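Local atomic coordinates of metallophosphoesterase (Clostridium thermocellum, PDB entry 4J6O), a protein that serves as the 2',3' phosphatase component of the bacterial Pnkp-Hen1 RNA repair system, as a metal-binding enzyme of the calcineurin-like phosphoesterase family. Residues V67-K72 with C227-K232; I221-G226 with K232-R237. One frame throughout, in Å; residues are numbered along the deposited sequence.

Contact 1. Residues V67-K72 with C227-K232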
loop_
_atom_site.group_PDB
_atom_site.type_symbol
_atom_site.label_atom_id
_atom_site.label_comp_id
_atom_site.label_asym_id
_atom_site.label_seq_id
_atom_site.Cartn_x
_atom_site.Cartn_y
_atom_site.Cartn_z
ATOM N N VAL A 67 0.363 2.424 7.597
ATOM C CA VAL A 67 0.569 2.588 9.022
ATOM C C VAL A 67 1.611 1.629 9.566
ATOM O O VAL A 67 2.106 0.784 8.841
ATOM C CB VAL A 67 -0.787 2.387 9.766
ATOM C CG1 VAL A 67 -1.870 3.347 9.197
ATOM C CG2 VAL A 67 -1.283 0.954 9.600
ATOM N N ASP A 68 2.000 1.851 10.831
ATOM C CA ASP A 68 2.979 1.044 11.582
ATOM C C ASP A 68 4.420 1.406 11.299
ATOM O O ASP A 68 4.746 1.841 10.187
ATOM C CB ASP A 68 2.749 -0.455 11.360
ATOM C CG ASP A 68 1.436 -0.952 12.013
ATOM O OD1 ASP A 68 0.692 -0.138 12.592
ATOM O OD2 ASP A 68 1.158 -2.154 11.885
ATOM N N ARG A 69 5.252 1.308 12.340
ATOM C CA ARG A 69 6.720 1.340 12.284
ATOM C C ARG A 69 7.318 2.720 12.216
ATOM O O ARG A 69 8.171 3.083 13.026
ATOM C CB ARG A 69 7.319 0.521 11.152
ATOM C CG ARG A 69 7.050 -0.989 11.283
ATOM C CD ARG A 69 7.763 -1.754 10.194
ATOM N NE ARG A 69 7.608 -3.216 10.350
ATOM C CZ ARG A 69 6.892 -3.978 9.532
ATOM N NH1 ARG A 69 6.206 -3.443 8.516
ATOM N NH2 ARG A 69 6.820 -5.301 9.737
ATOM N N GLY A 70 6.882 3.489 11.226
ATOM C CA GLY A 70 7.546 4.768 10.974
ATOM C C GLY A 70 7.144 5.946 11.843
ATOM O O GLY A 70 6.238 5.854 12.674
ATOM N N PRO A 71 7.785 7.098 11.633
ATOM C CA PRO A 71 7.736 8.222 12.566
ATOM C C PRO A 71 6.581 9.185 12.378
ATOM O O PRO A 71 6.341 9.971 13.299
ATOM C CB PRO A 71 9.039 8.963 12.258
ATOM C CG PRO A 71 9.206 8.711 10.810
ATOM C CD PRO A 71 8.839 7.285 10.604
ATOM N N LYS A 72 5.864 9.110 11.247
ATOM C CA LYS A 72 4.888 10.138 10.884
ATOM C C LYS A 72 3.629 9.495 10.305
ATOM O O LYS A 72 3.106 9.877 9.275
ATOM C CB LYS A 72 5.513 11.180 9.930
ATOM C CG LYS A 72 6.434 12.126 10.665
ATOM C CD LYS A 72 6.931 13.195 9.714
ATOM C CE LYS A 72 7.956 14.122 10.397
ATOM N NZ LYS A 72 8.165 15.335 9.502
ATOM N N CYS A 227 11.230 1.022 2.536
ATOM C CA CYS A 227 11.575 2.381 2.964
ATOM C C CYS A 227 11.771 2.479 4.473
ATOM O O CYS A 227 12.781 3.008 4.955
ATOM C CB CYS A 227 10.449 3.306 2.512
ATOM S SG CYS A 227 10.854 5.032 2.857
ATOM N N VAL A 228 10.814 1.972 5.231
ATOM C CA VAL A 228 10.930 2.167 6.656
ATOM C C VAL A 228 12.077 1.433 7.350
ATOM O O VAL A 228 12.508 1.846 8.433
ATOM C CB VAL A 228 9.562 1.816 7.329
ATOM C CG1 VAL A 228 9.346 0.271 7.369
ATOM C CG2 VAL A 228 9.458 2.416 8.743
ATOM N N PHE A 229 12.613 0.424 6.656
ATOM C CA PHE A 229 13.739 -0.370 7.132
ATOM C C PHE A 229 15.086 0.225 6.746
ATOM O O PHE A 229 16.117 -0.433 6.871
ATOM C CB PHE A 229 13.617 -1.799 6.590
ATOM C CG PHE A 229 12.324 -2.442 6.922
ATOM C CD1 PHE A 229 11.988 -2.658 8.257
ATOM C CD2 PHE A 229 11.395 -2.794 5.935
ATOM C CE1 PHE A 229 10.763 -3.288 8.568
ATOM C CE2 PHE A 229 10.136 -3.409 6.250
ATOM C CZ PHE A 229 9.845 -3.651 7.599
ATOM N N GLY A 230 15.091 1.473 6.229
ATOM C CA GLY A 230 16.329 2.103 5.769
ATOM C C GLY A 230 16.612 1.819 4.279
ATOM O O GLY A 230 17.733 2.022 3.779
ATOM N N GLY A 231 15.595 1.340 3.549
ATOM C CA GLY A 231 15.739 1.097 2.121
ATOM C C GLY A 231 15.331 2.310 1.329
ATOM O O GLY A 231 15.938 3.387 1.466
ATOM N N LYS A 232 14.281 2.171 0.519
ATOM C CA LYS A 232 13.828 3.304 -0.281
ATOM C C LYS A 232 12.353 3.147 -0.559
ATOM O O LYS A 232 11.809 2.045 -0.452
ATOM C CB LYS A 232 14.596 3.444 -1.565
ATOM C CG LYS A 232 14.571 2.314 -2.505
ATOM C CD LYS A 232 15.884 2.409 -3.392
ATOM C CE LYS A 232 16.063 1.143 -4.202
ATOM N NZ LYS A 232 17.093 1.440 -5.255
#
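R69 and F229 show how an arginine can lie against an aromatic ring without stacking on it. The phenyl ring meets the guanidinium with its rim: F229 CZ stands over the centre of the guanidinium plane, 3.5 Å from R69 CZ, while R69 CZ in turn lies near the plane of the ring. The two planes are 61° apart, so this is a ring edge against a guanidinium face, and the usual cation-pi geometry is absent. F229 CE1 extends the contact back along the arginine, lying 3.7 Å from R69 CD.

R69 belongs to the GDLVDRG stretch, one of the signature motifs of calcineurin-like phosphoesterases, which also supplies the manganese ligand D65. The R69 side chain is extended from CG to NE and comes within about 4 Å of the manganese ion. R69 NH2 hydrogen-bonds a citrate, probably from the crystallisation liquor; this is consistent with the arginine binding a substrate phosphate, as in related enzymes.

V228 crosses the arginine chain at about a right angle and fills the corner between chain and ring. Its CG1 sits over the face of the F229 ring, within its own segment, and is 3.8 Å from R69 CD. The other methyl, CG2, is anti to the backbone N of V228 and reaches the motif's backbone, 3.7 Å from G70 N and equally close to R69 CB.

Contact 2. Residues I221-G226 with K232-R237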
loop_
_atom_site.group_PDB
_atom_site.type_symbol
_atom_site.label_atom_id
_atom_site.label_comp_id
_atom_site.label_asym_id
_atom_site.label_seq_id
_atom_site.Cartn_x
_atom_site.Cartn_y
_atom_site.Cartn_z
ATOM N N ILE A 221 5.489 -7.135 -10.699
ATOM C CA ILE A 221 6.644 -6.461 -10.073
ATOM C C ILE A 221 6.314 -6.069 -8.645
ATOM O O ILE A 221 5.280 -5.443 -8.382
ATOM C CB ILE A 221 7.080 -5.214 -10.885
ATOM C CG1 ILE A 221 8.310 -4.535 -10.221
ATOM C CG2 ILE A 221 5.950 -4.213 -11.130
ATOM C CD1 ILE A 221 8.956 -3.485 -11.111
ATOM N N ASN A 222 7.190 -6.433 -7.735
ATOM C CA ASN A 222 7.000 -6.101 -6.336
ATOM C C ASN A 222 7.823 -4.836 -6.103
ATOM O O ASN A 222 9.053 -4.835 -6.307
ATOM C CB ASN A 222 7.556 -7.250 -5.492
ATOM C CG ASN A 222 7.477 -6.982 -3.978
ATOM O OD1 ASN A 222 7.237 -5.864 -3.548
ATOM N ND2 ASN A 222 7.719 -8.029 -3.170
ATOM N N ILE A 223 7.151 -3.771 -5.718
ATOM C CA ILE A 223 7.858 -2.494 -5.524
ATOM C C ILE A 223 8.011 -2.059 -4.050
ATOM O O ILE A 223 8.293 -0.893 -3.755
ATOM C CB ILE A 223 7.174 -1.350 -6.321
ATOM C CG1 ILE A 223 5.760 -1.079 -5.826
ATOM C CG2 ILE A 223 7.201 -1.651 -7.838
ATOM C CD1 ILE A 223 5.183 0.257 -6.436
ATOM N N ASP A 224 7.835 -3.002 -3.115
ATOM C CA ASP A 224 8.159 -2.673 -1.719
ATOM C C ASP A 224 9.649 -2.796 -1.461
ATOM O O ASP A 224 10.128 -3.907 -1.202
ATOM C CB ASP A 224 7.398 -3.612 -0.767
ATOM C CG ASP A 224 7.665 -3.294 0.697
ATOM O OD1 ASP A 224 8.378 -2.314 0.944
ATOM O OD2 ASP A 224 7.126 -4.013 1.596
ATOM N N THR A 225 10.346 -1.659 -1.520
ATOM C CA THR A 225 11.801 -1.612 -1.369
ATOM C C THR A 225 12.161 -1.211 0.044
ATOM O O THR A 225 13.266 -0.738 0.290
ATOM C CB THR A 225 12.392 -0.678 -2.429
ATOM O OG1 THR A 225 11.585 0.510 -2.556
ATOM C CG2 THR A 225 12.374 -1.432 -3.762
ATOM N N GLY A 226 11.240 -1.447 0.982
ATOM C CA GLY A 226 11.518 -1.366 2.408
ATOM C C GLY A 226 11.980 -0.017 2.921
ATOM O O GLY A 226 12.920 0.092 3.713
ATOM N N LYS A 232 14.281 2.171 0.519
ATOM C CA LYS A 232 13.828 3.304 -0.281
ATOM C C LYS A 232 12.353 3.147 -0.559
ATOM O O LYS A 232 11.809 2.045 -0.452
ATOM C CB LYS A 232 14.596 3.444 -1.565
ATOM C CG LYS A 232 14.571 2.314 -2.505
ATOM C CD LYS A 232 15.884 2.409 -3.392
ATOM C CE LYS A 232 16.063 1.143 -4.202
ATOM N NZ LYS A 232 17.093 1.440 -5.255
ATOM N N LEU A 233 11.728 4.264 -0.875
ATOM C CA LEU A 233 10.317 4.273 -1.234
ATOM C C LEU A 233 10.274 4.395 -2.753
ATOM O O LEU A 233 10.891 5.328 -3.326
ATOM C CB LEU A 233 9.612 5.454 -0.606
ATOM C CG LEU A 233 8.104 5.455 -0.760
ATOM C CD1 LEU A 233 7.512 4.257 0.020
ATOM C CD2 LEU A 233 7.468 6.786 -0.237
ATOM N N THR A 234 9.579 3.448 -3.379
ATOM C CA THR A 234 9.536 3.339 -4.830
ATOM C C THR A 234 8.161 3.685 -5.400
ATOM O O THR A 234 7.099 3.217 -4.856
ATOM C CB THR A 234 9.941 1.900 -5.266
ATOM O OG1 THR A 234 11.317 1.715 -4.928
ATOM C CG2 THR A 234 9.726 1.717 -6.763
ATOM N N ALA A 235 8.172 4.404 -6.530
ATOM C CA ALA A 235 6.959 4.536 -7.353
ATOM C C ALA A 235 7.211 3.886 -8.685
ATOM O O ALA A 235 8.328 3.973 -9.221
ATOM C CB ALA A 235 6.598 6.028 -7.616
ATOM N N TYR A 236 6.181 3.267 -9.239
ATOM C CA TYR A 236 6.225 2.695 -10.569
ATOM C C TYR A 236 5.304 3.529 -11.437
ATOM O O TYR A 236 4.101 3.688 -11.135
ATOM C CB TYR A 236 5.768 1.208 -10.502
ATOM C CG TYR A 236 5.798 0.457 -11.824
ATOM C CD1 TYR A 236 4.736 0.567 -12.738
ATOM C CD2 TYR A 236 6.821 -0.415 -12.118
ATOM C CE1 TYR A 236 4.772 -0.152 -13.944
ATOM C CE2 TYR A 236 6.850 -1.145 -13.297
ATOM C CZ TYR A 236 5.827 -1.008 -14.186
ATOM O OH TYR A 236 5.874 -1.771 -15.323
ATOM N N ARG A 237 5.877 4.123 -12.508
ATOM C CA ARG A 237 5.092 5.003 -13.346
ATOM C C ARG A 237 4.504 4.161 -14.467
ATOM O O ARG A 237 5.196 3.386 -15.120
ATOM C CB ARG A 237 5.995 6.110 -13.923
ATOM C CG ARG A 237 6.773 6.768 -12.850
ATOM C CD ARG A 237 7.485 8.022 -13.358
ATOM N NE ARG A 237 6.589 9.129 -13.632
ATOM C CZ ARG A 237 6.528 9.751 -14.828
ATOM N NH1 ARG A 237 7.256 9.351 -15.876
ATOM N NH2 ARG A 237 5.717 10.778 -15.000
HETATM O O HOH W 1 8.278 1.278 -1.959
#
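K232 opens the strand by gripping T225 twice. Its backbone N donates to T225 O over 3.1 Å, nearly straight at 166°, and its carbonyl O receives the hydroxyl T225 OG1 at 2.6 Å, from well above the carbonyl plane. The first torsion of T225 (chi1 42°) sets OG1 between its backbone N and carbonyl carbon, swung toward the strand. The lysine's CG packs beside the same hydroxyl, while its NZ forms a salt bridge with E213.

L233 turns its side chain from this contact. T234 comes back to it: T234 OG1 is 2.7 Å from T225 OG1, the two side chains crossing at about a right angle, and its methyl CG2 lies 4.0 Å from I223 CB. Here the backbones have parted too far for a direct bond, and a water fills the gap, donating to I223 O and accepting from T234 N at 2.9 Å. Two Asx turns, made by N222 and D224, shape the chain on the far side as it leaves its strand.

After A235, the contact becomes purely apolar. With CG anti to its backbone N (chi1 -178°), Y236 extends its ring obliquely to I221, whose CD1 reaches Y236 CE2 at 3.8 Å; I223 CG2 touches Y236 CB.

As in any beta strand the side chains alternate, here between the layers flanking one sheet of the calcineurin-like sandwich. T234 and Y236 face the other sheet, where V205 and L203 of strand 203-206 pack on I221 and Y236, whereas L233 and A235 lie under helix 24-33; strand 232-238 lies between strands 14-17 and 242-247, antiparallel to both.

In the fold
Both contacts share K232 and involve the connection from strand 220-222 to strand 232-238, which contact 1 joins to the loop after strand 59-62. Contact 2 is buried and local along the chain, joining the end of strand 220-222 to strand 232-238; contact 1 is partly buried and brings together segments 155 residues apart beside the metal site. Their chemistry follows their place. No hydrogen bond crosses contact 1, which rests on a valine and a phenylalanine packed against an arginine that faces a bound anion. Contact 2 combines backbone, hydroxyl and water bonds with apolar packing at its I221 and Y236 end. G231 N, probably hydrogen-bonded to G226 O at 3.0 Å, ties them directly, and C227 SG packs on L233 CB.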